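Local coordinates for synaptonemal complex protein 2 (Mus musculus, PDB 5IWZ) that is a major component of the axial and lateral elements of synaptonemal complexes and is required for meiotic chromosome synapsis and for insertion of SYCP3, at residues Q97-K102 / M137-I142; D131-L136 / E152-Q157; G221-L226 / I266-V271; E237-W242 / N250-I255. All blocks are in the same frame, centred on the assembly; numbering follows the deposited sequence.

Four contacts between helices illustrate how the helical part of this N-terminal piece of the protein closes its interior chiefly with small apolar touches. Contacts 1 and 2 lie in the armadillo-repeat-like domain and share helix 123-141, whose later turns meet helix 99-108 and whose middle meets helix 144-163; the two adjoin, about 9 Å between centres. Contacts 3 and 4 form a second cluster, with contact 4 nested inside the chain loop closed by contact 3, and the rings of Phe267 and Phe252 joining them. Contacts 1 to 3 are buried and wholly apolar, aliphatic in 1 and partly aromatic in 2 and 3. Contact 4, only partly buried, adds a polar bond at its outer side.

Contact 1. Residues Q97-K102 / M137-I142; sequences QGLVQK and MVIYDI
Val100 and Ile139 mark the closest backbone approach, 8.0 Å between their CA atoms, where the first turn of helix 99-108 faces the late turns of helix 123-141. Both helices belong to the armadillo-repeat-like domain, and here a single branched side chain, that of Ile139, meets two consecutive residues of helix 99-108. Its CG1 lies beside the backbone N (chi1 -59°), and the extended second torsion (158°) carries CD1 out to Leu99, where it stops 3.6 Å from CD2. Leu99 and Ile139 cross at a slant, so that CD1 also nears Leu99 CG, at 3.9 Å. The other branch of Ile139, CG2, serves Val100; here the two side chains run past one another in opposite directions. Replacing Ile139 by an alanine would probably leave both Leu99 CD2 and Val100 CG2 without their partner and open a gap between the two helices.

The first turn of helix 99-108 is set by Gly98, which ends the preceding helix in a Schellman motif, with a positive phi of 107°, and acts as N-cap of the next; its O accepts the bond from Lys102 N at 3.1 Å. Ile139 is further packed by Ile95 of helix 90-97 and Met103 of helix 99-108, while Val100 also touches Gln149 of helix 144-163. At the Val100 end of the contact, it is the two methyl groups, Val100 CG2 and Ile139 CG2, that meet, 3.9 Å apart.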
loop_
_atom_site.group_PDB
_atom_site.type_symbol
_atom_site.label_atom_id
_atom_site.label_comp_id
_atom_site.label_asym_id
_atom_site.label_seq_id
_atom_site.Cartn_x
_atom_site.Cartn_y
_atom_site.Cartn_z
ATOM N N GLN A 97 -15.289 1.681 24.085
ATOM C CA GLN A 97 -14.384 2.426 24.955
ATOM C C GLN A 97 -13.531 3.428 24.184
ATOM O O GLN A 97 -12.788 4.195 24.805
ATOM C CB GLN A 97 -13.477 1.464 25.733
ATOM C CG GLN A 97 -14.174 0.666 26.816
ATOM C CD GLN A 97 -13.238 -0.316 27.508
ATOM O OE1 GLN A 97 -12.896 -1.361 26.948
ATOM N NE2 GLN A 97 -12.817 0.017 28.731
ATOM N N GLY A 98 -13.609 3.426 22.850
ATOM C CA GLY A 98 -12.948 4.420 22.027
ATOM C C GLY A 98 -11.733 3.912 21.278
ATOM O O GLY A 98 -10.812 4.690 20.997
ATOM N N LEU A 99 -11.724 2.617 20.931
ATOM C CA LEU A 99 -10.533 2.012 20.321
ATOM C C LEU A 99 -10.148 2.702 19.014
ATOM O O LEU A 99 -8.957 2.906 18.740
ATOM C CB LEU A 99 -10.767 0.521 20.085
ATOM C CG LEU A 99 -9.808 -0.219 19.136
ATOM C CD1 LEU A 99 -8.354 -0.165 19.635
ATOM C CD2 LEU A 99 -10.274 -1.658 18.951
ATOM N N VAL A 100 -11.135 3.078 18.199
ATOM C CA VAL A 100 -10.826 3.690 16.910
ATOM C C VAL A 100 -10.053 4.997 17.099
ATOM O O VAL A 100 -9.106 5.285 16.353
ATOM C CB VAL A 100 -12.116 3.896 16.091
ATOM C CG1 VAL A 100 -11.812 4.628 14.786
ATOM C CG2 VAL A 100 -12.776 2.557 15.793
ATOM N N GLN A 101 -10.424 5.796 18.110
ATOM C CA GLN A 101 -9.706 7.044 18.377
ATOM C C GLN A 101 -8.324 6.784 18.967
ATOM O O GLN A 101 -7.385 7.541 18.695
ATOM C CB GLN A 101 -10.515 7.950 19.306
ATOM C CG GLN A 101 -11.635 8.713 18.602
ATOM C CD GLN A 101 -12.806 7.816 18.223
ATOM O OE1 GLN A 101 -13.318 7.059 19.055
ATOM N NE2 GLN A 101 -13.227 7.886 16.957
ATOM N N LYS A 102 -8.163 5.729 19.770
ATOM C CA LYS A 102 -6.802 5.324 20.123
ATOM C C LYS A 102 -5.991 4.986 18.874
ATOM O O LYS A 102 -4.828 5.383 18.756
ATOM C CB LYS A 102 -6.815 4.147 21.092
ATOM C CG LYS A 102 -6.645 4.558 22.553
ATOM C CD LYS A 102 -7.880 5.202 23.114
ATOM C CE LYS A 102 -7.729 5.519 24.605
ATOM N NZ LYS A 102 -6.775 6.643 24.848
ATOM N N MET A 137 -8.659 -2.997 9.684
ATOM C CA MET A 137 -9.664 -3.709 8.887
ATOM C C MET A 137 -10.472 -4.690 9.732
ATOM O O MET A 137 -11.654 -4.898 9.451
ATOM C CB MET A 137 -9.019 -4.445 7.700
ATOM C CG MET A 137 -8.447 -3.535 6.615
ATOM S SD MET A 137 -9.541 -2.205 6.041
ATOM C CE MET A 137 -11.025 -3.129 5.589
ATOM N N VAL A 138 -9.856 -5.309 10.752
ATOM C CA VAL A 138 -10.588 -6.184 11.671
ATOM C C VAL A 138 -11.685 -5.407 12.395
ATOM O O VAL A 138 -12.805 -5.905 12.591
ATOM C CB VAL A 138 -9.609 -6.842 12.668
ATOM C CG1 VAL A 138 -10.353 -7.425 13.868
ATOM C CG2 VAL A 138 -8.761 -7.925 11.976
ATOM N N ILE A 139 -11.383 -4.174 12.810
ATOM C CA ILE A 139 -12.396 -3.339 13.453
ATOM C C ILE A 139 -13.468 -2.922 12.450
ATOM O O ILE A 139 -14.659 -2.853 12.777
ATOM C CB ILE A 139 -11.733 -2.110 14.095
ATOM C CG1 ILE A 139 -10.696 -2.542 15.132
ATOM C CG2 ILE A 139 -12.795 -1.191 14.691
ATOM C CD1 ILE A 139 -9.661 -1.475 15.415
ATOM N N TYR A 140 -13.054 -2.598 11.228
ATOM C CA TYR A 140 -14.008 -2.194 10.207
ATOM C C TYR A 140 -15.024 -3.300 9.959
ATOM O O TYR A 140 -16.230 -3.037 9.890
ATOM C CB TYR A 140 -13.236 -1.828 8.938
ATOM C CG TYR A 140 -14.029 -1.434 7.708
ATOM C CD1 TYR A 140 -14.586 -2.400 6.873
ATOM C CD2 TYR A 140 -14.154 -0.101 7.338
ATOM C CE1 TYR A 140 -15.276 -2.044 5.729
ATOM C CE2 TYR A 140 -14.837 0.263 6.196
ATOM C CZ TYR A 140 -15.395 -0.714 5.396
ATOM O OH TYR A 140 -16.079 -0.367 4.264
ATOM N N ASP A 141 -14.561 -4.556 9.897
ATOM C CA ASP A 141 -15.416 -5.676 9.514
ATOM C C ASP A 141 -16.264 -6.226 10.651
ATOM O O ASP A 141 -17.106 -7.090 10.399
ATOM C CB ASP A 141 -14.572 -6.822 8.942
ATOM C CG ASP A 141 -13.883 -6.448 7.651
ATOM O OD1 ASP A 141 -12.714 -6.845 7.465
ATOM O OD2 ASP A 141 -14.507 -5.757 6.819
ATOM N N ILE A 142 -16.078 -5.765 11.890
ATOM C CA ILE A 142 -16.743 -6.419 13.014
ATOM C C ILE A 142 -18.123 -5.856 13.343
ATOM O O ILE A 142 -18.876 -6.504 14.090
ATOM C CB ILE A 142 -15.862 -6.355 14.273
ATOM C CG1 ILE A 142 -16.258 -7.466 15.239
ATOM C CG2 ILE A 142 -15.981 -4.990 14.927
ATOM C CD1 ILE A 142 -16.412 -8.815 14.556
#

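Contact 2. Residues D131-L136 / E152-Q157; sequences DLFDLL and ESFIPQ
Leu136 and Phe154 join two consecutive helices of the armadillo-repeat-like domain, 123-141 and 144-163, and supply most of the touching surface between residues 131-136 and 152-157. The two side chains come at each other from opposite directions, and the isobutyl end of Leu136 lies on the Phe154 ring. Its CD1 sits over one face, 3.6 Å from the ring centroid and 17° off the normal, displaced a little toward the rim on the CG and CD2 side. This is a CH-pi contact. The second methyl, CD2, lies on the same face, just outside the CD2-CE2 rim, 3.5 Å from Phe154 CE2. Both Leu136 torsions are unusual, chi1 at -119° and chi2 at -145°, though whether they reflect strain is uncertain.

The helices follow each other across a short turn and run roughly back along one another, an alpha-helical hairpin of the kind from which armadillo-like domains are built, with 9.2 Å between Leu136 CA and Phe154 CA. A second aromatic, Phe133, about one turn earlier, leaves its helix to the flank and bends its ring in, bringing CE1 to 4.3 Å from Phe154 CD1; its edge also borders Leu136 CD1. Other helices complete the surroundings: Val104 of helix 99-108 packs on Phe154, and Ala175 and Lys178 of helix 169-185 pack on Phe133. In helix 144-163, Pro156 lacks the amide hydrogen for a bond to the preceding turn, and the helix is kinked there, two residues beyond Phe154.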
loop_
_atom_site.group_PDB
_atom_site.type_symbol
_atom_site.label_atom_id
_atom_site.label_comp_id
_atom_site.label_asym_id
_atom_site.label_seq_id
_atom_site.Cartn_x
_atom_site.Cartn_y
_atom_site.Cartn_z
ATOM N N ASP A 131 0.680 -3.713 9.654
ATOM C CA ASP A 131 0.045 -4.329 10.822
ATOM C C ASP A 131 -1.022 -3.423 11.425
ATOM O O ASP A 131 -2.065 -3.900 11.900
ATOM C CB ASP A 131 1.099 -4.659 11.878
ATOM C CG ASP A 131 2.067 -5.737 11.418
ATOM O OD1 ASP A 131 1.657 -6.591 10.593
ATOM O OD2 ASP A 131 3.237 -5.710 11.867
ATOM N N LEU A 132 -0.766 -2.116 11.448
ATOM C CA LEU A 132 -1.761 -1.183 11.975
ATOM C C LEU A 132 -3.033 -1.203 11.124
ATOM O O LEU A 132 -4.149 -1.301 11.652
ATOM C CB LEU A 132 -1.161 0.219 12.038
ATOM C CG LEU A 132 -2.030 1.325 12.646
ATOM C CD1 LEU A 132 -2.065 1.217 14.147
ATOM C CD2 LEU A 132 -1.503 2.675 12.254
ATOM N N PHE A 133 -2.882 -1.114 9.796
ATOM C CA PHE A 133 -4.065 -1.120 8.938
ATOM C C PHE A 133 -4.778 -2.463 8.979
ATOM O O PHE A 133 -6.013 -2.491 8.956
ATOM C CB PHE A 133 -3.682 -0.742 7.510
ATOM C CG PHE A 133 -3.456 0.731 7.324
ATOM C CD1 PHE A 133 -4.424 1.647 7.707
ATOM C CD2 PHE A 133 -2.271 1.205 6.772
ATOM C CE1 PHE A 133 -4.217 3.012 7.553
ATOM C CE2 PHE A 133 -2.062 2.570 6.612
ATOM C CZ PHE A 133 -3.035 3.474 7.005
ATOM N N ASP A 134 -4.025 -3.575 9.101
ATOM C CA ASP A 134 -4.648 -4.889 9.260
ATOM C C ASP A 134 -5.570 -4.915 10.472
ATOM O O ASP A 134 -6.685 -5.452 10.416
ATOM C CB ASP A 134 -3.584 -5.983 9.402
ATOM C CG ASP A 134 -2.888 -6.319 8.083
ATOM O OD1 ASP A 134 -3.440 -6.027 7.005
ATOM O OD2 ASP A 134 -1.779 -6.896 8.129
ATOM N N LEU A 135 -5.108 -4.363 11.594
ATOM C CA LEU A 135 -5.968 -4.254 12.760
ATOM C C LEU A 135 -7.147 -3.324 12.480
ATOM O O LEU A 135 -8.276 -3.606 12.886
ATOM C CB LEU A 135 -5.147 -3.776 13.960
ATOM C CG LEU A 135 -5.860 -3.542 15.288
ATOM C CD1 LEU A 135 -6.791 -4.705 15.671
ATOM C CD2 LEU A 135 -4.821 -3.262 16.414
ATOM N N LEU A 136 -6.906 -2.209 11.779
ATOM C CA LEU A 136 -8.011 -1.338 11.382
ATOM C C LEU A 136 -9.076 -2.105 10.592
ATOM O O LEU A 136 -10.276 -1.888 10.781
ATOM C CB LEU A 136 -7.482 -0.176 10.544
ATOM C CG LEU A 136 -7.623 1.297 10.938
ATOM C CD1 LEU A 136 -7.814 2.120 9.668
ATOM C CD2 LEU A 136 -8.729 1.565 11.954
ATOM N N GLU A 152 -14.810 7.407 9.003
ATOM C CA GLU A 152 -14.866 8.835 9.313
ATOM C C GLU A 152 -13.502 9.375 9.721
ATOM O O GLU A 152 -13.131 10.497 9.353
ATOM C CB GLU A 152 -15.890 9.096 10.428
ATOM C CG GLU A 152 -17.328 8.957 9.990
ATOM C CD GLU A 152 -17.639 9.874 8.832
ATOM O OE1 GLU A 152 -17.290 11.070 8.927
ATOM O OE2 GLU A 152 -18.203 9.403 7.818
ATOM N N SER A 153 -12.757 8.595 10.491
ATOM C CA SER A 153 -11.475 9.043 11.023
ATOM C C SER A 153 -10.326 8.853 10.043
ATOM O O SER A 153 -9.446 9.715 9.956
ATOM C CB SER A 153 -11.174 8.295 12.319
ATOM O OG SER A 153 -12.226 8.512 13.248
ATOM N N PHE A 154 -10.295 7.738 9.306
ATOM C CA PHE A 154 -9.085 7.355 8.581
ATOM C C PHE A 154 -9.089 7.688 7.091
ATOM O O PHE A 154 -8.004 7.843 6.533
ATOM C CB PHE A 154 -8.790 5.861 8.771
ATOM C CG PHE A 154 -7.969 5.580 10.001
ATOM C CD1 PHE A 154 -6.590 5.724 9.968
ATOM C CD2 PHE A 154 -8.574 5.213 11.193
ATOM C CE1 PHE A 154 -5.825 5.482 11.094
ATOM C CE2 PHE A 154 -7.810 4.967 12.334
ATOM C CZ PHE A 154 -6.437 5.097 12.280
ATOM N N ILE A 155 -10.256 7.853 6.433
ATOM C CA ILE A 155 -10.252 8.352 5.054
ATOM C C ILE A 155 -9.494 9.675 4.925
ATOM O O ILE A 155 -8.650 9.787 4.031
ATOM C CB ILE A 155 -11.690 8.434 4.503
ATOM C CG1 ILE A 155 -12.334 7.055 4.431
ATOM C CG2 ILE A 155 -11.698 9.100 3.139
ATOM C CD1 ILE A 155 -11.604 6.105 3.570
ATOM N N PRO A 156 -9.736 10.692 5.775
ATOM C CA PRO A 156 -8.910 11.915 5.660
ATOM C C PRO A 156 -7.440 11.693 5.981
ATOM O O PRO A 156 -6.580 12.321 5.347
ATOM C CB PRO A 156 -9.569 12.890 6.658
ATOM C CG PRO A 156 -10.480 12.075 7.487
ATOM C CD PRO A 156 -10.888 10.895 6.676
ATOM N N GLN A 157 -7.124 10.831 6.952
ATOM C CA GLN A 157 -5.728 10.563 7.297
ATOM C C GLN A 157 -4.986 9.940 6.122
ATOM O O GLN A 157 -3.852 10.318 5.810
ATOM C CB GLN A 157 -5.649 9.612 8.500
ATOM C CG GLN A 157 -6.188 10.164 9.811
ATOM C CD GLN A 157 -5.211 11.095 10.499
ATOM O OE1 GLN A 157 -4.022 11.116 10.177
ATOM N NE2 GLN A 157 -5.714 11.890 11.443
#

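Contact 3. Residues G221-L226 / I266-V271; sequences GIVEAL and IFLNLV
Val223 points its side chain from helix 216-229 at two consecutive residues of helix 260-274, Phe267 and Leu268, and a single methyl, CG2, touches both. That methyl lies anti to its own carbonyl carbon, while CG1 takes the position anti to the backbone N (chi1 171°). Toward Phe267 the two side chains meet at a slant, and Val223 CG2 comes 3.9 Å from Phe267 CE2. Toward Leu268 the two side chains slide past in opposite directions, with CG2 and Leu268 CD2 4.0 Å apart.

The Phe267 ring is held in this attitude from more than one side. Val271 CG2, one turn on in the same helix, lies 3.4 Å above one face, offset toward the rim, and the ring of Phe252 meets Phe267 in a T-shaped pair. Val223 is packed further by Phe260 and Cys264, earlier in helix 260-274, and by Ile210 of helix 197-212. With 9.0 Å between Val223 CA and Leu268 CA, this is a buried apolar contact between two helices that are not consecutive in the chain, consistent with a continuation of the helical array beyond the armadillo-repeat-like part.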
loop_
_atom_site.group_PDB
_atom_site.type_symbol
_atom_site.label_atom_id
_atom_site.label_comp_id
_atom_site.label_asym_id
_atom_site.label_seq_id
_atom_site.Cartn_x
_atom_site.Cartn_y
_atom_site.Cartn_z
ATOM N N GLY A 221 -4.473 4.013 -7.914
ATOM C CA GLY A 221 -5.195 3.999 -6.649
ATOM C C GLY A 221 -5.840 5.332 -6.317
ATOM O O GLY A 221 -6.937 5.379 -5.750
ATOM N N ILE A 222 -5.157 6.432 -6.639
ATOM C CA ILE A 222 -5.728 7.753 -6.407
ATOM C C ILE A 222 -6.911 7.992 -7.331
ATOM O O ILE A 222 -7.969 8.442 -6.890
ATOM C CB ILE A 222 -4.670 8.851 -6.592
ATOM C CG1 ILE A 222 -3.633 8.791 -5.473
ATOM C CG2 ILE A 222 -5.372 10.222 -6.688
ATOM C CD1 ILE A 222 -2.413 9.656 -5.746
ATOM N N VAL A 223 -6.733 7.732 -8.633
ATOM C CA VAL A 223 -7.858 7.799 -9.567
ATOM C C VAL A 223 -8.999 6.926 -9.066
ATOM O O VAL A 223 -10.171 7.335 -9.054
ATOM C CB VAL A 223 -7.425 7.379 -10.986
ATOM C CG1 VAL A 223 -8.658 7.247 -11.880
ATOM C CG2 VAL A 223 -6.435 8.374 -11.604
ATOM N N GLU A 224 -8.667 5.706 -8.643
ATOM C CA GLU A 224 -9.689 4.787 -8.153
ATOM C C GLU A 224 -10.381 5.345 -6.924
ATOM O O GLU A 224 -11.612 5.281 -6.819
ATOM C CB GLU A 224 -9.085 3.420 -7.829
ATOM C CG GLU A 224 -10.069 2.487 -7.108
ATOM C CD GLU A 224 -9.461 1.143 -6.713
ATOM O OE1 GLU A 224 -8.275 0.900 -7.039
ATOM O OE2 GLU A 224 -10.171 0.325 -6.080
ATOM N N ALA A 225 -9.612 5.902 -5.986
ATOM C CA ALA A 225 -10.233 6.496 -4.806
ATOM C C ALA A 225 -11.152 7.652 -5.200
ATOM O O ALA A 225 -12.287 7.749 -4.718
ATOM C CB ALA A 225 -9.159 6.961 -3.814
ATOM N N LEU A 226 -10.677 8.537 -6.086
ATOM C CA LEU A 226 -11.490 9.680 -6.492
ATOM C C LEU A 226 -12.775 9.226 -7.165
ATOM O O LEU A 226 -13.833 9.833 -6.961
ATOM C CB LEU A 226 -10.699 10.613 -7.414
ATOM C CG LEU A 226 -9.518 11.370 -6.774
ATOM C CD1 LEU A 226 -8.687 12.103 -7.821
ATOM C CD2 LEU A 226 -9.949 12.327 -5.646
ATOM N N ILE A 266 -6.103 4.065 -20.013
ATOM C CA ILE A 266 -6.158 5.026 -21.112
ATOM C C ILE A 266 -5.917 6.442 -20.589
ATOM O O ILE A 266 -5.046 7.170 -21.088
ATOM C CB ILE A 266 -7.495 4.897 -21.871
ATOM C CG1 ILE A 266 -7.536 3.574 -22.643
ATOM C CG2 ILE A 266 -7.736 6.093 -22.822
ATOM C CD1 ILE A 266 -8.922 3.181 -23.115
ATOM N N PHE A 267 -6.634 6.827 -19.528
ATOM C CA PHE A 267 -6.483 8.172 -18.969
ATOM C C PHE A 267 -5.047 8.434 -18.527
ATOM O O PHE A 267 -4.458 9.476 -18.862
ATOM C CB PHE A 267 -7.457 8.365 -17.803
ATOM C CG PHE A 267 -7.140 9.562 -16.928
ATOM C CD1 PHE A 267 -7.441 10.855 -17.350
ATOM C CD2 PHE A 267 -6.565 9.391 -15.666
ATOM C CE1 PHE A 267 -7.170 11.966 -16.537
ATOM C CE2 PHE A 267 -6.286 10.490 -14.839
ATOM C CZ PHE A 267 -6.593 11.778 -15.265
ATOM N N LEU A 268 -4.451 7.494 -17.788
ATOM C CA LEU A 268 -3.122 7.752 -17.242
ATOM C C LEU A 268 -2.074 7.808 -18.345
ATOM O O LEU A 268 -1.137 8.614 -18.274
ATOM C CB LEU A 268 -2.767 6.689 -16.203
ATOM C CG LEU A 268 -3.650 6.809 -14.968
ATOM C CD1 LEU A 268 -3.402 5.649 -14.025
ATOM C CD2 LEU A 268 -3.404 8.158 -14.277
ATOM N N ASN A 269 -2.217 6.968 -19.379
ATOM C CA ASN A 269 -1.317 7.070 -20.527
ATOM C C ASN A 269 -1.433 8.437 -21.201
ATOM O O ASN A 269 -0.414 9.043 -21.569
ATOM C CB ASN A 269 -1.584 5.935 -21.530
ATOM C CG ASN A 269 -0.873 4.642 -21.150
ATOM O OD1 ASN A 269 -0.338 4.523 -20.051
ATOM N ND2 ASN A 269 -0.858 3.669 -22.066
ATOM N N LEU A 270 -2.660 8.954 -21.342
ATOM C CA LEU A 270 -2.845 10.316 -21.851
ATOM C C LEU A 270 -2.179 11.354 -20.949
ATOM O O LEU A 270 -1.436 12.222 -21.423
ATOM C CB LEU A 270 -4.333 10.634 -21.995
ATOM C CG LEU A 270 -5.028 9.924 -23.151
ATOM C CD1 LEU A 270 -6.469 10.380 -23.280
ATOM C CD2 LEU A 270 -4.251 10.184 -24.426
ATOM N N VAL A 271 -2.456 11.296 -19.645
ATOM C CA VAL A 271 -1.908 12.293 -18.728
ATOM C C VAL A 271 -0.387 12.280 -18.768
ATOM O O VAL A 271 0.255 13.318 -18.968
ATOM C CB VAL A 271 -2.432 12.057 -17.303
ATOM C CG1 VAL A 271 -1.507 12.698 -16.291
ATOM C CG2 VAL A 271 -3.823 12.621 -17.176
#

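Contact 4. Residues E237-W242 / N250-I255; sequences ELAYEW and NAFKEI
Ala239 and Lys253 bring the backbones of 232-242 and 246-253, consecutive helices joined by a short loop, to 5.9 Å between CA atoms, a close approach that the small alanine side chain permits. The apolar part of the contact gathers on Phe252, whose CG lies anti to the backbone N and directs the ring toward helix 232-242. Ala239 CB meets the edge of this ring, 3.7 Å from CD2. Farther along the rim, Phe252 CE2 stands 3.7 Å from Trp242 CE3; the planes of the two aromatic groups are 70° apart, an oblique pairing.

Between the two segments the polar part is one hydrogen bond, in which the Tyr240 hydroxyl gives its proton to Asn250 OD1 over 2.7 Å, with a C=O...donor angle of 148° and the donor tilted 25° from the carbonyl plane. Nearby, Gln236 and Arg235 add hydrogen bonds to the backbone carbonyls of Lys253 and Ile255. With an alanine in place of Asn250, the tyrosine hydroxyl would probably lose its acceptor and the ring be less firmly fixed. The chemistry thus implies a division of labour: buried aromatics hold the helices together inside, while the Tyr240-Asn250 bond ties their more exposed side.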
loop_
_atom_site.group_PDB
_atom_site.type_symbol
_atom_site.label_atom_id
_atom_site.label_comp_id
_atom_site.label_asym_id
_atom_site.label_seq_id
_atom_site.Cartn_x
_atom_site.Cartn_y
_atom_site.Cartn_z
ATOM N N GLU A 237 -18.015 18.049 -13.627
ATOM C CA GLU A 237 -17.656 19.378 -13.149
ATOM C C GLU A 237 -16.343 19.383 -12.383
ATOM O O GLU A 237 -15.540 20.311 -12.547
ATOM C CB GLU A 237 -18.754 19.942 -12.245
ATOM C CG GLU A 237 -18.437 21.329 -11.709
ATOM C CD GLU A 237 -19.629 21.993 -11.028
ATOM O OE1 GLU A 237 -19.418 22.960 -10.264
ATOM O OE2 GLU A 237 -20.776 21.554 -11.255
ATOM N N LEU A 238 -16.116 18.347 -11.561
ATOM C CA LEU A 238 -14.931 18.288 -10.713
ATOM C C LEU A 238 -13.660 18.108 -11.525
ATOM O O LEU A 238 -12.585 18.529 -11.084
ATOM C CB LEU A 238 -15.075 17.151 -9.698
ATOM C CG LEU A 238 -16.202 17.426 -8.687
ATOM C CD1 LEU A 238 -16.699 16.151 -8.007
ATOM C CD2 LEU A 238 -15.743 18.439 -7.650
ATOM N N ALA A 239 -13.756 17.470 -12.695
ATOM C CA ALA A 239 -12.582 17.323 -13.550
ATOM C C ALA A 239 -11.941 18.672 -13.842
ATOM O O ALA A 239 -10.710 18.800 -13.841
ATOM C CB ALA A 239 -12.960 16.626 -14.858
ATOM N N TYR A 240 -12.764 19.697 -14.076
ATOM C CA TYR A 240 -12.247 21.011 -14.424
ATOM C C TYR A 240 -11.780 21.812 -13.214
ATOM O O TYR A 240 -11.047 22.789 -13.388
ATOM C CB TYR A 240 -13.309 21.775 -15.226
ATOM C CG TYR A 240 -13.585 21.063 -16.540
ATOM C CD1 TYR A 240 -12.659 21.105 -17.574
ATOM C CD2 TYR A 240 -14.740 20.314 -16.724
ATOM C CE1 TYR A 240 -12.879 20.433 -18.769
ATOM C CE2 TYR A 240 -14.981 19.644 -17.913
ATOM C CZ TYR A 240 -14.044 19.706 -18.936
ATOM O OH TYR A 240 -14.273 19.037 -20.119
ATOM N N GLU A 241 -12.174 21.425 -12.003
ATOM C CA GLU A 241 -11.596 22.013 -10.798
ATOM C C GLU A 241 -10.296 21.321 -10.406
ATOM O O GLU A 241 -9.358 21.976 -9.942
ATOM C CB GLU A 241 -12.585 21.923 -9.636
ATOM C CG GLU A 241 -13.974 22.399 -9.986
ATOM C CD GLU A 241 -14.707 22.946 -8.783
ATOM O OE1 GLU A 241 -14.447 24.109 -8.413
ATOM O OE2 GLU A 241 -15.529 22.210 -8.201
ATOM N N TRP A 242 -10.227 20.006 -10.610
ATOM C CA TRP A 242 -9.087 19.211 -10.168
ATOM C C TRP A 242 -7.877 19.315 -11.102
ATOM O O TRP A 242 -6.743 19.130 -10.649
ATOM C CB TRP A 242 -9.512 17.751 -10.029
ATOM C CG TRP A 242 -10.441 17.512 -8.880
ATOM C CD1 TRP A 242 -10.685 18.356 -7.829
ATOM C CD2 TRP A 242 -11.249 16.346 -8.653
ATOM N NE1 TRP A 242 -11.601 17.787 -6.966
ATOM C CE2 TRP A 242 -11.961 16.557 -7.450
ATOM C CE3 TRP A 242 -11.453 15.155 -9.355
ATOM C CZ2 TRP A 242 -12.851 15.617 -6.937
ATOM C CZ3 TRP A 242 -12.334 14.217 -8.832
ATOM C CH2 TRP A 242 -13.017 14.454 -7.636
ATOM N N ASN A 250 -10.404 17.020 -19.644
ATOM C CA ASN A 250 -11.241 16.332 -20.631
ATOM C C ASN A 250 -11.085 14.812 -20.541
ATOM O O ASN A 250 -12.076 14.071 -20.537
ATOM C CB ASN A 250 -10.895 16.792 -22.061
ATOM C CG ASN A 250 -11.252 18.244 -22.335
ATOM O OD1 ASN A 250 -11.957 18.892 -21.555
ATOM N ND2 ASN A 250 -10.771 18.763 -23.470
ATOM N N ALA A 251 -9.844 14.322 -20.519
ATOM C CA ALA A 251 -9.637 12.875 -20.426
ATOM C C ALA A 251 -10.229 12.302 -19.139
ATOM O O ALA A 251 -10.833 11.220 -19.153
ATOM C CB ALA A 251 -8.147 12.540 -20.519
ATOM N N PHE A 252 -10.069 13.015 -18.019
ATOM C CA PHE A 252 -10.563 12.510 -16.740
ATOM C C PHE A 252 -12.068 12.282 -16.779
ATOM O O PHE A 252 -12.559 11.230 -16.346
ATOM C CB PHE A 252 -10.203 13.481 -15.617
ATOM C CG PHE A 252 -10.534 12.966 -14.246
ATOM C CD1 PHE A 252 -9.745 11.981 -13.651
ATOM C CD2 PHE A 252 -11.625 13.467 -13.542
ATOM C CE1 PHE A 252 -10.045 11.505 -12.381
ATOM C CE2 PHE A 252 -11.930 12.996 -12.275
ATOM C CZ PHE A 252 -11.139 12.012 -11.694
ATOM N N LYS A 253 -12.810 13.263 -17.310
ATOM C CA LYS A 253 -14.266 13.197 -17.415
ATOM C C LYS A 253 -14.760 12.008 -18.242
ATOM O O LYS A 253 -15.950 11.676 -18.166
ATOM C CB LYS A 253 -14.797 14.498 -18.036
ATOM C CG LYS A 253 -14.908 14.419 -19.564
ATOM C CD LYS A 253 -14.849 15.770 -20.253
ATOM C CE LYS A 253 -14.883 15.612 -21.766
ATOM N NZ LYS A 253 -16.099 14.894 -22.225
ATOM N N GLU A 254 -13.901 11.381 -19.052
ATOM C CA GLU A 254 -14.324 10.252 -19.876
ATOM C C GLU A 254 -14.197 8.902 -19.180
ATOM O O GLU A 254 -14.654 7.895 -19.730
ATOM C CB GLU A 254 -13.524 10.212 -21.192
ATOM C CG GLU A 254 -13.710 11.435 -22.061
ATOM C CD GLU A 254 -15.115 11.540 -22.603
ATOM O OE1 GLU A 254 -15.553 12.659 -22.914
ATOM O OE2 GLU A 254 -15.813 10.514 -22.735
ATOM N N ILE A 255 -13.610 8.848 -17.986
ATOM C CA ILE A 255 -13.490 7.572 -17.288
ATOM C C ILE A 255 -14.880 7.096 -16.881
ATOM O O ILE A 255 -15.594 7.778 -16.132
ATOM C CB ILE A 255 -12.560 7.687 -16.073
ATOM C CG1 ILE A 255 -11.166 8.162 -16.493
ATOM C CG2 ILE A 255 -12.487 6.361 -15.334
ATOM C CD1 ILE A 255 -10.248 8.398 -15.299
#